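Local coordinates for pyoverdine biosynthesis protein PvcB (Pseudomonas aeruginosa, PDB 4YLM) that catalyses the iron- and 2-oxoglutarate-dependent oxidation of tyrosine isonitrile in the biosynthesis of paerucumarin, at residues R190-L195 with N256-H261; E95-E100 with R269-L274; G80-W85 with R275-H280; Y117-P122 with A284-H289. All blocks are in the same frame, centred on the assembly; numbering follows the deposited sequence.

How the contacts relate
Strand 272-286 ties three of the four contacts together: its start pairs in contact 2, its middle in contact 3 and its end in contact 4. Contact 1 uses the preceding strand, 259-263. Contacts 3 and 4 touch, their centres 13 Å apart, where His278 and His280 meet Pro122 and Thr120; contacts 1 and 4 (centres 14 Å apart) touch through Asn256 and Leu257 against Val121 and Pro122. Contact 2 adjoins contact 3 in sequence, with centres 24 Å apart. The likely iron ligands are His112, Asp114 and His261. Contact 1 includes His261; the His278 side chain of contact 3 lies about 3 Å from that of Asp114, and Arg272 of contact 2 about 10 Å from that of His261.

Contact 1. Residues R190-L195 with N256-H261; sequences REFPIL and NLTLLH
Thr258 OG1 lies at the edge of the Phe192 ring, near its plane, 3.5 Å from Phe192 CZ, and the two side chains cross at about a right angle. The same ring holds CE2 3.6 Å above the centre of the Arg190 guanidinium. Beside it, Ile194 pushes CD1 to 3.4 Å from the carbonyl oxygen of Leu257; its CG1 lies between backbone N and carbonyl carbon (chi1 56°), while CG2 rests near Thr258. These van der Waals meetings form the tight part. Residues 256-261 lead into strand 259-263 of the double-stranded beta-helix of this oxygenase family, where His261 is a probable iron ligand, hydrogen-bonded through NE2 to Asp114. The flanks are looser, though still buried. At one end Leu260 CD2 comes only within 4.3 Å of Leu195 O. At the other, Arg190 NH2 stays 4.1 Å from Thr258 OG1, and each has a stronger partner elsewhere: Arg53 O for the guanidinium, Asp255 for the hydroxyl. Glu191 forms a salt bridge with Arg74 of the second subunit.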
loop_
_atom_site.group_PDB
_atom_site.type_symbol
_atom_site.label_atom_id
_atom_site.label_comp_id
_atom_site.label_asym_id
_atom_site.label_seq_id
_atom_site.Cartn_x
_atom_site.Cartn_y
_atom_site.Cartn_z
ATOM N N ARG A 190 4.913 -15.894 -5.215
ATOM C CA ARG A 190 3.472 -15.694 -5.130
ATOM C C ARG A 190 2.663 -16.839 -5.724
ATOM O O ARG A 190 1.435 -16.767 -5.797
ATOM C CB ARG A 190 3.100 -14.357 -5.777
ATOM C CG ARG A 190 3.656 -13.146 -5.016
ATOM C CD ARG A 190 3.134 -11.856 -5.632
ATOM N NE ARG A 190 3.803 -11.510 -6.886
ATOM C CZ ARG A 190 3.198 -10.930 -7.916
ATOM N NH1 ARG A 190 1.896 -10.683 -7.863
ATOM N NH2 ARG A 190 3.889 -10.595 -9.005
ATOM N N GLU A 191 3.367 -17.885 -6.160
ATOM C CA GLU A 191 2.765 -19.187 -6.477
ATOM C C GLU A 191 2.014 -19.351 -7.793
ATOM O O GLU A 191 1.874 -20.477 -8.273
ATOM C CB GLU A 191 1.881 -19.689 -5.324
ATOM C CG GLU A 191 2.670 -20.159 -4.125
ATOM C CD GLU A 191 3.483 -21.407 -4.442
ATOM O OE1 GLU A 191 2.889 -22.420 -4.883
ATOM O OE2 GLU A 191 4.719 -21.360 -4.271
ATOM N N PHE A 192 1.526 -18.268 -8.390
ATOM C CA PHE A 192 0.674 -18.438 -9.573
ATOM C C PHE A 192 1.462 -18.965 -10.769
ATOM O O PHE A 192 2.672 -18.775 -10.843
ATOM C CB PHE A 192 -0.076 -17.150 -9.922
ATOM C CG PHE A 192 0.823 -15.966 -10.197
ATOM C CD1 PHE A 192 1.278 -15.710 -11.478
ATOM C CD2 PHE A 192 1.189 -15.101 -9.170
ATOM C CE1 PHE A 192 2.100 -14.603 -11.741
ATOM C CE2 PHE A 192 2.004 -14.005 -9.412
ATOM C CZ PHE A 192 2.457 -13.749 -10.702
ATOM N N PRO A 193 0.777 -19.648 -11.704
ATOM C CA PRO A 193 1.463 -20.213 -12.874
ATOM C C PRO A 193 2.092 -19.169 -13.788
ATOM O O PRO A 193 1.463 -18.165 -14.144
ATOM C CB PRO A 193 0.339 -20.963 -13.616
ATOM C CG PRO A 193 -0.641 -21.317 -12.541
ATOM C CD PRO A 193 -0.617 -20.124 -11.600
ATOM N N ILE A 194 3.348 -19.407 -14.150
ATOM C CA ILE A 194 4.055 -18.554 -15.095
ATOM C C ILE A 194 4.797 -19.446 -16.093
ATOM O O ILE A 194 4.820 -20.667 -15.941
ATOM C CB ILE A 194 5.109 -17.683 -14.383
ATOM C CG1 ILE A 194 6.080 -18.579 -13.599
ATOM C CG2 ILE A 194 4.433 -16.613 -13.459
ATOM C CD1 ILE A 194 7.361 -17.837 -13.112
ATOM N N LEU A 195 5.409 -18.832 -17.099
ATOM C CA LEU A 195 6.335 -19.541 -17.971
ATOM C C LEU A 195 7.747 -19.014 -17.733
ATOM O O LEU A 195 7.944 -17.813 -17.505
ATOM C CB LEU A 195 5.955 -19.345 -19.438
ATOM C CG LEU A 195 4.545 -19.754 -19.881
ATOM C CD1 LEU A 195 4.319 -19.368 -21.328
ATOM C CD2 LEU A 195 4.332 -21.261 -19.691
ATOM N N ASN A 256 9.973 -8.727 -13.705
ATOM C CA ASN A 256 10.846 -9.729 -14.315
ATOM C C ASN A 256 10.518 -11.173 -13.912
ATOM O O ASN A 256 10.978 -12.108 -14.562
ATOM C CB ASN A 256 12.312 -9.402 -13.977
ATOM C CG ASN A 256 13.294 -10.383 -14.594
ATOM O OD1 ASN A 256 13.407 -10.500 -15.826
ATOM N ND2 ASN A 256 14.033 -11.076 -13.739
ATOM N N LEU A 257 9.735 -11.362 -12.843
ATOM C CA LEU A 257 9.399 -12.714 -12.378
ATOM C C LEU A 257 8.201 -13.304 -13.122
ATOM O O LEU A 257 7.967 -14.514 -13.075
ATOM C CB LEU A 257 9.144 -12.741 -10.855
ATOM C CG LEU A 257 10.275 -12.174 -9.976
ATOM C CD1 LEU A 257 9.953 -12.355 -8.487
ATOM C CD2 LEU A 257 11.623 -12.844 -10.320
ATOM N N THR A 258 7.457 -12.446 -13.812
ATOM C CA THR A 258 6.231 -12.837 -14.502
ATOM C C THR A 258 6.352 -12.662 -16.019
ATOM O O THR A 258 5.855 -13.483 -16.786
ATOM C CB THR A 258 5.040 -11.988 -14.012
ATOM O OG1 THR A 258 4.882 -12.180 -12.600
ATOM C CG2 THR A 258 3.737 -12.406 -14.720
ATOM N N LEU A 259 6.987 -11.574 -16.446
ATOM C CA LEU A 259 7.131 -11.305 -17.871
ATOM C C LEU A 259 8.367 -11.983 -18.438
ATOM O O LEU A 259 9.254 -12.407 -17.694
ATOM C CB LEU A 259 7.290 -9.805 -18.131
ATOM C CG LEU A 259 6.238 -8.877 -17.525
ATOM C CD1 LEU A 259 6.645 -7.441 -17.818
ATOM C CD2 LEU A 259 4.863 -9.196 -18.114
ATOM N N LEU A 260 8.400 -12.077 -19.762
ATOM C CA LEU A 260 9.639 -12.284 -20.508
ATOM C C LEU A 260 9.781 -11.037 -21.340
ATOM O O LEU A 260 8.795 -10.348 -21.606
ATOM C CB LEU A 260 9.545 -13.511 -21.422
ATOM C CG LEU A 260 9.285 -14.833 -20.700
ATOM C CD1 LEU A 260 9.046 -15.989 -21.691
ATOM C CD2 LEU A 260 10.431 -15.155 -19.741
ATOM N N HIS A 261 10.999 -10.724 -21.762
ATOM C CA HIS A 261 11.200 -9.504 -22.511
ATOM C C HIS A 261 12.217 -9.731 -23.617
ATOM O O HIS A 261 12.981 -10.694 -23.595
ATOM C CB HIS A 261 11.686 -8.396 -21.574
ATOM C CG HIS A 261 13.071 -8.620 -21.063
ATOM N ND1 HIS A 261 14.176 -8.013 -21.621
ATOM C CD2 HIS A 261 13.537 -9.411 -20.067
ATOM C CE1 HIS A 261 15.263 -8.409 -20.982
ATOM N NE2 HIS A 261 14.904 -9.254 -20.031
#

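Contact 2. Residues E95-E100 with R269-L274; sequences EQEGAE and RAPRHL
Arg269 sends CG away from its backbone N (chi1 -168°) and then bends at chi3 (-62°), which brings the edge of the guanidinium to Ala99 O and the extended side chain of Glu95. The frame beneath, which clips the loop after strand 91-95 to the start of strand 272-286 at the surface, is the antiparallel hydrogen-bonded pair Glu95-Arg272, followed by a type II turn from Gln96 to Ala99. Glu95 N donates to Arg272 O (2.8 Å) and Arg272 N returns a bond to Glu95 O (3.0 Å). In the turn, Gly98 has positive phi and gives its N-H to Arg269 O at 2.7 Å, in a nearly straight bond. Arg269 NH1 forms a salt bridge to Glu95 OE1, 2.8 Å away, although the carboxylate and guanidinium planes are 64° apart; NE makes a weak bond to Ala99 O. OE1 also pairs with Arg263, so one oxygen serves two arginines, while Arg272 bonds to Gly139 O. Glu97 CB packs 3.8 Å from Pro271 CD, and Pro271 CA points a C-H at Glu95 O, 3.4 Å away.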
loop_
_atom_site.group_PDB
_atom_site.type_symbol
_atom_site.label_atom_id
_atom_site.label_comp_id
_atom_site.label_asym_id
_atom_site.label_seq_id
_atom_site.Cartn_x
_atom_site.Cartn_y
_atom_site.Cartn_z
ATOM N N GLU A 95 22.259 4.100 -27.830
ATOM C CA GLU A 95 22.324 3.734 -29.238
ATOM C C GLU A 95 22.360 4.978 -30.105
ATOM O O GLU A 95 21.733 5.993 -29.779
ATOM C CB GLU A 95 21.140 2.858 -29.624
ATOM C CG GLU A 95 21.080 1.575 -28.830
ATOM C CD GLU A 95 20.273 0.516 -29.524
ATOM O OE1 GLU A 95 20.353 -0.661 -29.113
ATOM O OE2 GLU A 95 19.561 0.861 -30.489
ATOM N N GLN A 96 23.105 4.895 -31.206
ATOM C CA GLN A 96 23.283 6.034 -32.094
ATOM C C GLN A 96 22.549 5.808 -33.389
ATOM O O GLN A 96 22.360 4.674 -33.818
ATOM C CB GLN A 96 24.767 6.276 -32.382
ATOM C CG GLN A 96 25.497 6.992 -31.266
ATOM C CD GLN A 96 26.970 7.167 -31.586
ATOM O OE1 GLN A 96 27.412 8.232 -32.045
ATOM N NE2 GLN A 96 27.734 6.120 -31.357
ATOM N N GLU A 97 22.138 6.898 -34.016
ATOM C CA GLU A 97 21.351 6.801 -35.229
ATOM C C GLU A 97 22.089 6.019 -36.311
ATOM O O GLU A 97 23.222 6.346 -36.659
ATOM C CB GLU A 97 20.989 8.192 -35.730
ATOM C CG GLU A 97 19.969 8.164 -36.842
ATOM C CD GLU A 97 19.516 9.542 -37.229
ATOM O OE1 GLU A 97 19.889 10.501 -36.521
ATOM O OE2 GLU A 97 18.792 9.666 -38.241
ATOM N N GLY A 98 21.450 4.971 -36.818
ATOM C CA GLY A 98 21.972 4.224 -37.946
ATOM C C GLY A 98 23.276 3.495 -37.688
ATOM O O GLY A 98 24.002 3.167 -38.625
ATOM N N ALA A 99 23.587 3.245 -36.422
ATOM C CA ALA A 99 24.789 2.502 -36.081
ATOM C C ALA A 99 24.544 1.011 -36.293
ATOM O O ALA A 99 23.409 0.595 -36.542
ATOM C CB ALA A 99 25.207 2.784 -34.644
ATOM N N GLU A 100 25.606 0.215 -36.201
ATOM C CA GLU A 100 25.495 -1.236 -36.361
ATOM C C GLU A 100 26.865 -1.898 -36.374
ATOM O O GLU A 100 27.609 -1.783 -37.352
ATOM C CB GLU A 100 24.741 -1.583 -37.647
ATOM N N ARG A 269 18.207 1.776 -36.888
ATOM C CA ARG A 269 18.415 2.036 -35.469
ATOM C C ARG A 269 18.317 3.528 -35.200
ATOM O O ARG A 269 19.016 4.315 -35.821
ATOM C CB ARG A 269 19.787 1.520 -35.031
ATOM C CG ARG A 269 19.977 1.493 -33.534
ATOM C CD ARG A 269 21.415 1.197 -33.161
ATOM N NE ARG A 269 21.853 -0.111 -33.635
ATOM C CZ ARG A 269 21.779 -1.229 -32.920
ATOM N NH1 ARG A 269 21.276 -1.206 -31.694
ATOM N NH2 ARG A 269 22.210 -2.374 -33.433
ATOM N N ALA A 270 17.442 3.922 -34.283
ATOM C CA ALA A 270 17.279 5.338 -33.963
ATOM C C ALA A 270 18.128 5.710 -32.748
ATOM O O ALA A 270 18.574 4.835 -32.014
ATOM C CB ALA A 270 15.817 5.665 -33.721
ATOM N N PRO A 271 18.371 7.009 -32.550
ATOM C CA PRO A 271 19.164 7.474 -31.409
ATOM C C PRO A 271 18.358 7.349 -30.112
ATOM O O PRO A 271 17.214 7.811 -30.050
ATOM C CB PRO A 271 19.419 8.937 -31.742
ATOM C CG PRO A 271 18.310 9.317 -32.640
ATOM C CD PRO A 271 17.963 8.113 -33.429
ATOM N N ARG A 272 18.943 6.734 -29.091
ATOM C CA ARG A 272 18.186 6.426 -27.889
ATOM C C ARG A 272 19.098 6.214 -26.704
ATOM O O ARG A 272 20.151 5.592 -26.826
ATOM C CB ARG A 272 17.368 5.159 -28.116
ATOM C CG ARG A 272 16.338 4.881 -27.044
ATOM C CD ARG A 272 15.462 3.730 -27.481
ATOM N NE ARG A 272 16.103 2.445 -27.230
ATOM C CZ ARG A 272 15.761 1.318 -27.839
ATOM N NH1 ARG A 272 14.802 1.328 -28.761
ATOM N NH2 ARG A 272 16.382 0.188 -27.532
ATOM N N HIS A 273 18.678 6.719 -25.551
ATOM C CA HIS A 273 19.440 6.540 -24.334
ATOM C C HIS A 273 18.534 6.029 -23.200
ATOM O O HIS A 273 17.650 6.747 -22.737
ATOM C CB HIS A 273 20.111 7.862 -23.960
ATOM C CG HIS A 273 21.044 7.761 -22.795
ATOM N ND1 HIS A 273 21.807 8.824 -22.358
ATOM C CD2 HIS A 273 21.330 6.725 -21.969
ATOM C CE1 HIS A 273 22.527 8.446 -21.317
ATOM N NE2 HIS A 273 22.252 7.179 -21.055
ATOM N N LEU A 274 18.751 4.785 -22.781
ATOM C CA LEU A 274 18.032 4.195 -21.654
ATOM C C LEU A 274 19.002 3.881 -20.533
ATOM O O LEU A 274 20.191 3.637 -20.776
ATOM C CB LEU A 274 17.361 2.867 -22.047
ATOM C CG LEU A 274 16.423 2.819 -23.244
ATOM C CD1 LEU A 274 15.883 1.408 -23.393
ATOM C CD2 LEU A 274 15.288 3.829 -23.084
#

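Contact 3. Residues G80-W85 with R275-H280; sequences GEVMLW and RRVHIH
Two backbone hydrogen bonds join strand 82-83 to strand 272-286 in the main sheet of the double-stranded beta-helix: His280 N gives to Glu81 O at 2.8 Å, and Met83 N to His278 O at 2.9 Å. Between them Val82 and Ile279 form an antiparallel non-hydrogen-bonded pair. Water 1 links Glu81 N to His280 O, and water 2 links Met83 O to His278 N. The side-chain hydrogen bond runs from Trp85 NE1 to His278 ND1 (3.1 Å), within 9° of both ring planes, so the rings meet rim to rim. His278 NE2 bonds to Asp114, a probable iron ligand; the bonds at ND1 and NE2 together hold the ring, making His278 a probable second-shell residue. Within 275-280, His278 CE1 lies 3.2 Å above the centre of the Arg276 guanidinium, whose NH2 comes obliquely to 3.7 Å from Trp85 NE1. Met83, its CG anti to the backbone N (chi1 -175°) and its chain bent at chi3, packs on both histidines: CB over the face of the His280 ring (CH-pi), CE obliquely against His278, 3.3 Å from ND1. Val82 CG1 meets Val277 CG1 at 4.0 Å. Both valines continue onto Cys76 of helix 69-79, while His278 and His280 rest on Pro122 and Thr120 of strand 120-131.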
loop_
_atom_site.group_PDB
_atom_site.type_symbol
_atom_site.label_atom_id
_atom_site.label_comp_id
_atom_site.label_asym_id
_atom_site.label_seq_id
_atom_site.Cartn_x
_atom_site.Cartn_y
_atom_site.Cartn_z
ATOM N N GLY A 80 13.721 0.198 -3.344
ATOM C CA GLY A 80 13.863 -1.157 -2.827
ATOM C C GLY A 80 15.330 -1.503 -2.653
ATOM O O GLY A 80 16.159 -0.608 -2.599
ATOM N N GLU A 81 15.654 -2.786 -2.556
ATOM C CA GLU A 81 17.058 -3.200 -2.473
ATOM C C GLU A 81 17.666 -3.337 -3.869
ATOM O O GLU A 81 17.347 -4.269 -4.604
ATOM C CB GLU A 81 17.185 -4.532 -1.727
ATOM C CG GLU A 81 18.631 -4.929 -1.418
ATOM C CD GLU A 81 18.767 -6.385 -0.964
ATOM O OE1 GLU A 81 19.916 -6.858 -0.842
ATOM O OE2 GLU A 81 17.733 -7.061 -0.738
ATOM N N VAL A 82 18.535 -2.404 -4.245
ATOM C CA VAL A 82 19.108 -2.435 -5.589
ATOM C C VAL A 82 19.998 -3.658 -5.734
ATOM O O VAL A 82 20.754 -3.987 -4.829
ATOM C CB VAL A 82 19.912 -1.153 -5.897
ATOM C CG1 VAL A 82 20.763 -1.328 -7.161
ATOM C CG2 VAL A 82 18.976 0.048 -6.037
ATOM N N MET A 83 19.876 -4.362 -6.853
ATOM C CA MET A 83 20.817 -5.420 -7.162
ATOM C C MET A 83 22.022 -4.799 -7.880
ATOM O O MET A 83 21.920 -4.364 -9.035
ATOM C CB MET A 83 20.173 -6.507 -8.020
ATOM C CG MET A 83 21.089 -7.697 -8.270
ATOM S SD MET A 83 20.335 -9.035 -9.231
ATOM C CE MET A 83 20.718 -8.507 -10.881
ATOM N N LEU A 84 23.151 -4.743 -7.179
ATOM C CA LEU A 84 24.335 -4.053 -7.680
ATOM C C LEU A 84 25.177 -4.929 -8.596
ATOM O O LEU A 84 25.356 -6.125 -8.355
ATOM C CB LEU A 84 25.186 -3.532 -6.520
ATOM C CG LEU A 84 24.618 -2.337 -5.748
ATOM C CD1 LEU A 84 25.450 -2.069 -4.496
ATOM C CD2 LEU A 84 24.540 -1.091 -6.630
ATOM N N TRP A 85 25.677 -4.325 -9.667
ATOM C CA TRP A 85 26.593 -5.012 -10.566
ATOM C C TRP A 85 27.989 -4.440 -10.324
ATOM O O TRP A 85 28.142 -3.463 -9.593
ATOM C CB TRP A 85 26.178 -4.778 -12.016
ATOM C CG TRP A 85 24.924 -5.495 -12.434
ATOM C CD1 TRP A 85 23.631 -5.175 -12.100
ATOM C CD2 TRP A 85 24.844 -6.639 -13.291
ATOM N NE1 TRP A 85 22.760 -6.059 -12.694
ATOM C CE2 TRP A 85 23.480 -6.967 -13.428
ATOM C CE3 TRP A 85 25.798 -7.421 -13.954
ATOM C CZ2 TRP A 85 23.049 -8.046 -14.195
ATOM C CZ3 TRP A 85 25.365 -8.490 -14.713
ATOM C CH2 TRP A 85 24.003 -8.791 -14.832
ATOM N N ARG A 275 18.471 3.846 -19.313
ATOM C CA ARG A 275 19.221 3.444 -18.132
ATOM C C ARG A 275 18.422 2.396 -17.372
ATOM O O ARG A 275 17.232 2.590 -17.125
ATOM C CB ARG A 275 19.483 4.661 -17.235
ATOM C CG ARG A 275 20.649 5.523 -17.719
ATOM C CD ARG A 275 20.819 6.791 -16.906
ATOM N NE ARG A 275 21.940 7.540 -17.447
ATOM C CZ ARG A 275 22.056 8.862 -17.426
ATOM N NH1 ARG A 275 21.119 9.619 -16.861
ATOM N NH2 ARG A 275 23.125 9.426 -17.978
ATOM N N ARG A 276 19.062 1.288 -17.006
ATOM C CA ARG A 276 18.358 0.212 -16.317
ATOM C C ARG A 276 18.954 -0.102 -14.950
ATOM O O ARG A 276 20.179 -0.215 -14.801
ATOM C CB ARG A 276 18.346 -1.064 -17.159
ATOM C CG ARG A 276 17.599 -2.224 -16.483
ATOM C CD ARG A 276 18.214 -3.568 -16.853
ATOM N NE ARG A 276 19.519 -3.754 -16.228
ATOM C CZ ARG A 276 20.394 -4.687 -16.595
ATOM N NH1 ARG A 276 20.106 -5.512 -17.586
ATOM N NH2 ARG A 276 21.564 -4.789 -15.977
ATOM N N VAL A 277 18.070 -0.264 -13.965
ATOM C CA VAL A 277 18.427 -0.681 -12.613
ATOM C C VAL A 277 17.614 -1.925 -12.249
ATOM O O VAL A 277 16.423 -2.012 -12.573
ATOM C CB VAL A 277 18.124 0.446 -11.599
ATOM C CG1 VAL A 277 18.466 0.008 -10.157
ATOM C CG2 VAL A 277 18.878 1.730 -11.990
ATOM N N HIS A 278 18.261 -2.896 -11.605
ATOM C CA HIS A 278 17.595 -4.097 -11.125
ATOM C C HIS A 278 17.238 -3.932 -9.648
ATOM O O HIS A 278 18.020 -3.368 -8.886
ATOM C CB HIS A 278 18.520 -5.304 -11.275
ATOM C CG HIS A 278 18.543 -5.893 -12.651
ATOM N ND1 HIS A 278 19.699 -6.360 -13.237
ATOM C CD2 HIS A 278 17.547 -6.137 -13.537
ATOM C CE1 HIS A 278 19.417 -6.854 -14.432
ATOM N NE2 HIS A 278 18.120 -6.726 -14.641
ATOM N N ILE A 279 16.069 -4.429 -9.246
ATOM C CA ILE A 279 15.657 -4.393 -7.839
ATOM C C ILE A 279 15.466 -5.820 -7.372
ATOM O O ILE A 279 14.767 -6.593 -8.021
ATOM C CB ILE A 279 14.330 -3.634 -7.646
ATOM C CG1 ILE A 279 14.379 -2.272 -8.349
ATOM C CG2 ILE A 279 13.962 -3.531 -6.142
ATOM C CD1 ILE A 279 15.361 -1.297 -7.751
ATOM N N HIS A 280 16.083 -6.169 -6.249
ATOM C CA HIS A 280 15.971 -7.511 -5.698
ATOM C C HIS A 280 14.533 -7.800 -5.289
ATOM O O HIS A 280 13.772 -6.885 -4.981
ATOM C CB HIS A 280 16.847 -7.643 -4.450
ATOM C CG HIS A 280 18.276 -7.988 -4.742
ATOM N ND1 HIS A 280 18.646 -9.169 -5.352
ATOM C CD2 HIS A 280 19.425 -7.315 -4.495
ATOM C CE1 HIS A 280 19.962 -9.207 -5.466
ATOM N NE2 HIS A 280 20.458 -8.097 -4.947
HETATM O O HOH W 1 13.939 -5.079 -2.697
HETATM O O HOH W 2 21.064 -2.691 -11.075
HETATM O O HOH W 3 23.275 -6.388 -4.639
#

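Contact 4. Residues Y117-P122 with A284-H289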
loop_
_atom_site.group_PDB
_atom_site.type_symbol
_atom_site.label_atom_id
_atom_site.label_comp_id
_atom_site.label_asym_id
_atom_site.label_seq_id
_atom_site.Cartn_x
_atom_site.Cartn_y
_atom_site.Cartn_z
ATOM N N TYR A 117 21.409 -16.590 -15.485
ATOM C CA TYR A 117 22.719 -17.183 -15.219
ATOM C C TYR A 117 23.361 -16.574 -13.990
ATOM O O TYR A 117 24.569 -16.704 -13.796
ATOM C CB TYR A 117 23.663 -16.955 -16.405
ATOM C CG TYR A 117 23.237 -17.624 -17.689
ATOM C CD1 TYR A 117 23.230 -19.009 -17.802
ATOM C CD2 TYR A 117 22.855 -16.872 -18.793
ATOM C CE1 TYR A 117 22.846 -19.623 -18.978
ATOM C CE2 TYR A 117 22.468 -17.482 -19.971
ATOM C CZ TYR A 117 22.468 -18.854 -20.057
ATOM O OH TYR A 117 22.082 -19.465 -21.230
ATOM N N LEU A 118 22.563 -15.897 -13.171
ATOM C CA LEU A 118 23.098 -15.207 -12.005
ATOM C C LEU A 118 22.806 -15.983 -10.732
ATOM O O LEU A 118 21.969 -16.887 -10.719
ATOM C CB LEU A 118 22.522 -13.796 -11.896
ATOM C CG LEU A 118 22.715 -12.845 -13.079
ATOM C CD1 LEU A 118 22.149 -11.481 -12.725
ATOM C CD2 LEU A 118 24.182 -12.726 -13.461
ATOM N N GLU A 119 23.498 -15.631 -9.656
ATOM C CA GLU A 119 23.272 -16.303 -8.383
ATOM C C GLU A 119 21.937 -15.870 -7.775
ATOM O O GLU A 119 21.302 -16.633 -7.048
ATOM C CB GLU A 119 24.419 -16.015 -7.410
ATOM C CG GLU A 119 24.212 -16.612 -6.018
ATOM C CD GLU A 119 24.239 -18.136 -6.015
ATOM O OE1 GLU A 119 24.779 -18.734 -6.970
ATOM O OE2 GLU A 119 23.716 -18.734 -5.051
ATOM N N THR A 120 21.530 -14.633 -8.062
ATOM C CA THR A 120 20.249 -14.113 -7.590
ATOM C C THR A 120 19.491 -13.443 -8.736
ATOM O O THR A 120 20.097 -12.862 -9.638
ATOM C CB THR A 120 20.416 -13.103 -6.441
ATOM O OG1 THR A 120 21.070 -11.933 -6.935
ATOM C CG2 THR A 120 21.241 -13.701 -5.317
ATOM N N VAL A 121 18.165 -13.535 -8.686
ATOM C CA VAL A 121 17.296 -13.076 -9.767
ATOM C C VAL A 121 16.551 -11.812 -9.320
ATOM O O VAL A 121 15.905 -11.806 -8.273
ATOM C CB VAL A 121 16.300 -14.208 -10.176
ATOM C CG1 VAL A 121 15.335 -13.736 -11.245
ATOM C CG2 VAL A 121 17.070 -15.452 -10.652
ATOM N N PRO A 122 16.657 -10.725 -10.096
ATOM C CA PRO A 122 15.982 -9.492 -9.675
ATOM C C PRO A 122 14.474 -9.606 -9.872
ATOM O O PRO A 122 14.050 -10.239 -10.830
ATOM C CB PRO A 122 16.546 -8.446 -10.631
ATOM C CG PRO A 122 16.861 -9.225 -11.881
ATOM C CD PRO A 122 17.320 -10.586 -11.407
ATOM N N ALA A 284 15.956 -11.074 -1.202
ATOM C CA ALA A 284 16.638 -11.436 -2.447
ATOM C C ALA A 284 16.345 -12.874 -2.867
ATOM O O ALA A 284 16.289 -13.776 -2.035
ATOM C CB ALA A 284 18.143 -11.186 -2.336
ATOM N N LEU A 285 16.160 -13.088 -4.165
ATOM C CA LEU A 285 15.767 -14.401 -4.673
ATOM C C LEU A 285 16.951 -15.213 -5.207
ATOM O O LEU A 285 17.505 -14.900 -6.261
ATOM C CB LEU A 285 14.734 -14.249 -5.798
ATOM C CG LEU A 285 14.355 -15.534 -6.538
ATOM C CD1 LEU A 285 13.780 -16.554 -5.568
ATOM C CD2 LEU A 285 13.363 -15.249 -7.672
ATOM N N ARG A 286 17.317 -16.269 -4.491
ATOM C CA ARG A 286 18.331 -17.191 -4.980
ATOM C C ARG A 286 17.827 -17.836 -6.267
ATOM O O ARG A 286 16.696 -18.327 -6.319
ATOM C CB ARG A 286 18.606 -18.257 -3.920
ATOM C CG ARG A 286 19.632 -19.297 -4.312
ATOM C CD ARG A 286 19.861 -20.256 -3.157
ATOM N NE ARG A 286 20.862 -21.271 -3.466
ATOM C CZ ARG A 286 20.575 -22.468 -3.963
ATOM N NH1 ARG A 286 19.313 -22.795 -4.218
ATOM N NH2 ARG A 286 21.550 -23.334 -4.212
ATOM N N ASN A 287 18.657 -17.821 -7.309
ATOM C CA ASN A 287 18.276 -18.390 -8.601
ATOM C C ASN A 287 18.019 -19.885 -8.487
ATOM O O ASN A 287 18.944 -20.652 -8.225
ATOM C CB ASN A 287 19.369 -18.135 -9.640
ATOM C CG ASN A 287 18.943 -18.521 -11.047
ATOM O OD1 ASN A 287 17.922 -19.182 -11.246
ATOM N ND2 ASN A 287 19.727 -18.104 -12.033
ATOM N N PRO A 288 16.757 -20.306 -8.679
ATOM C CA PRO A 288 16.400 -21.724 -8.559
ATOM C C PRO A 288 16.796 -22.547 -9.781
ATOM O O PRO A 288 16.683 -23.769 -9.740
ATOM C CB PRO A 288 14.873 -21.689 -8.433
ATOM C CG PRO A 288 14.475 -20.472 -9.198
ATOM C CD PRO A 288 15.583 -19.461 -8.963
ATOM N N HIS A 289 17.254 -21.898 -10.846
ATOM C CA HIS A 289 17.519 -22.608 -12.092
ATOM C C HIS A 289 18.999 -22.695 -12.457
ATOM O O HIS A 289 19.370 -23.384 -13.411
ATOM C CB HIS A 289 16.730 -21.963 -13.230
ATOM C CG HIS A 289 15.259 -21.885 -12.965
ATOM N ND1 HIS A 289 14.538 -20.717 -13.101
ATOM C CD2 HIS A 289 14.376 -22.831 -12.569
ATOM C CE1 HIS A 289 13.271 -20.952 -12.806
ATOM N NE2 HIS A 289 13.146 -22.226 -12.478
HETATM O O HOH W 4 16.401 -10.932 -5.815
#
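The amide of Asn287 is held at its edge: ND2 donates to Leu118 O at 2.9 Å, with the acceptor 5° from the amide plane and the donor in the carbonyl plane. The segments join strand 120-131 to the end of strand 272-286, antiparallel neighbours in the double-stranded beta-helix. Val121 CG2 packs against the same amide, 3.6 Å from CG. OD1 accepts from His289 N, which stands above its carbonyl plane, in an Asx turn, and the His289 ring carries Pro288 CG over the centre of one face. Asn287 N bonds to Glu119 O (2.9 Å), and Val121 N to Leu285 O (2.9 Å). With CG anti to the backbone N (chi1 -172°) the amide reaches Leu118 O, and ND2 also bonds to Met116 O, which further fixes it. Glu119 OE2 approaches Arg286 NE only to 4.1 Å, their planes 69° apart, and its carboxylate makes a salt bridge with Arg292 instead. Val121 CB meets Leu285 CD2. Between the backbones, water 4 donates to Val121 O and accepts from Leu285 N, 2.7 Å from each.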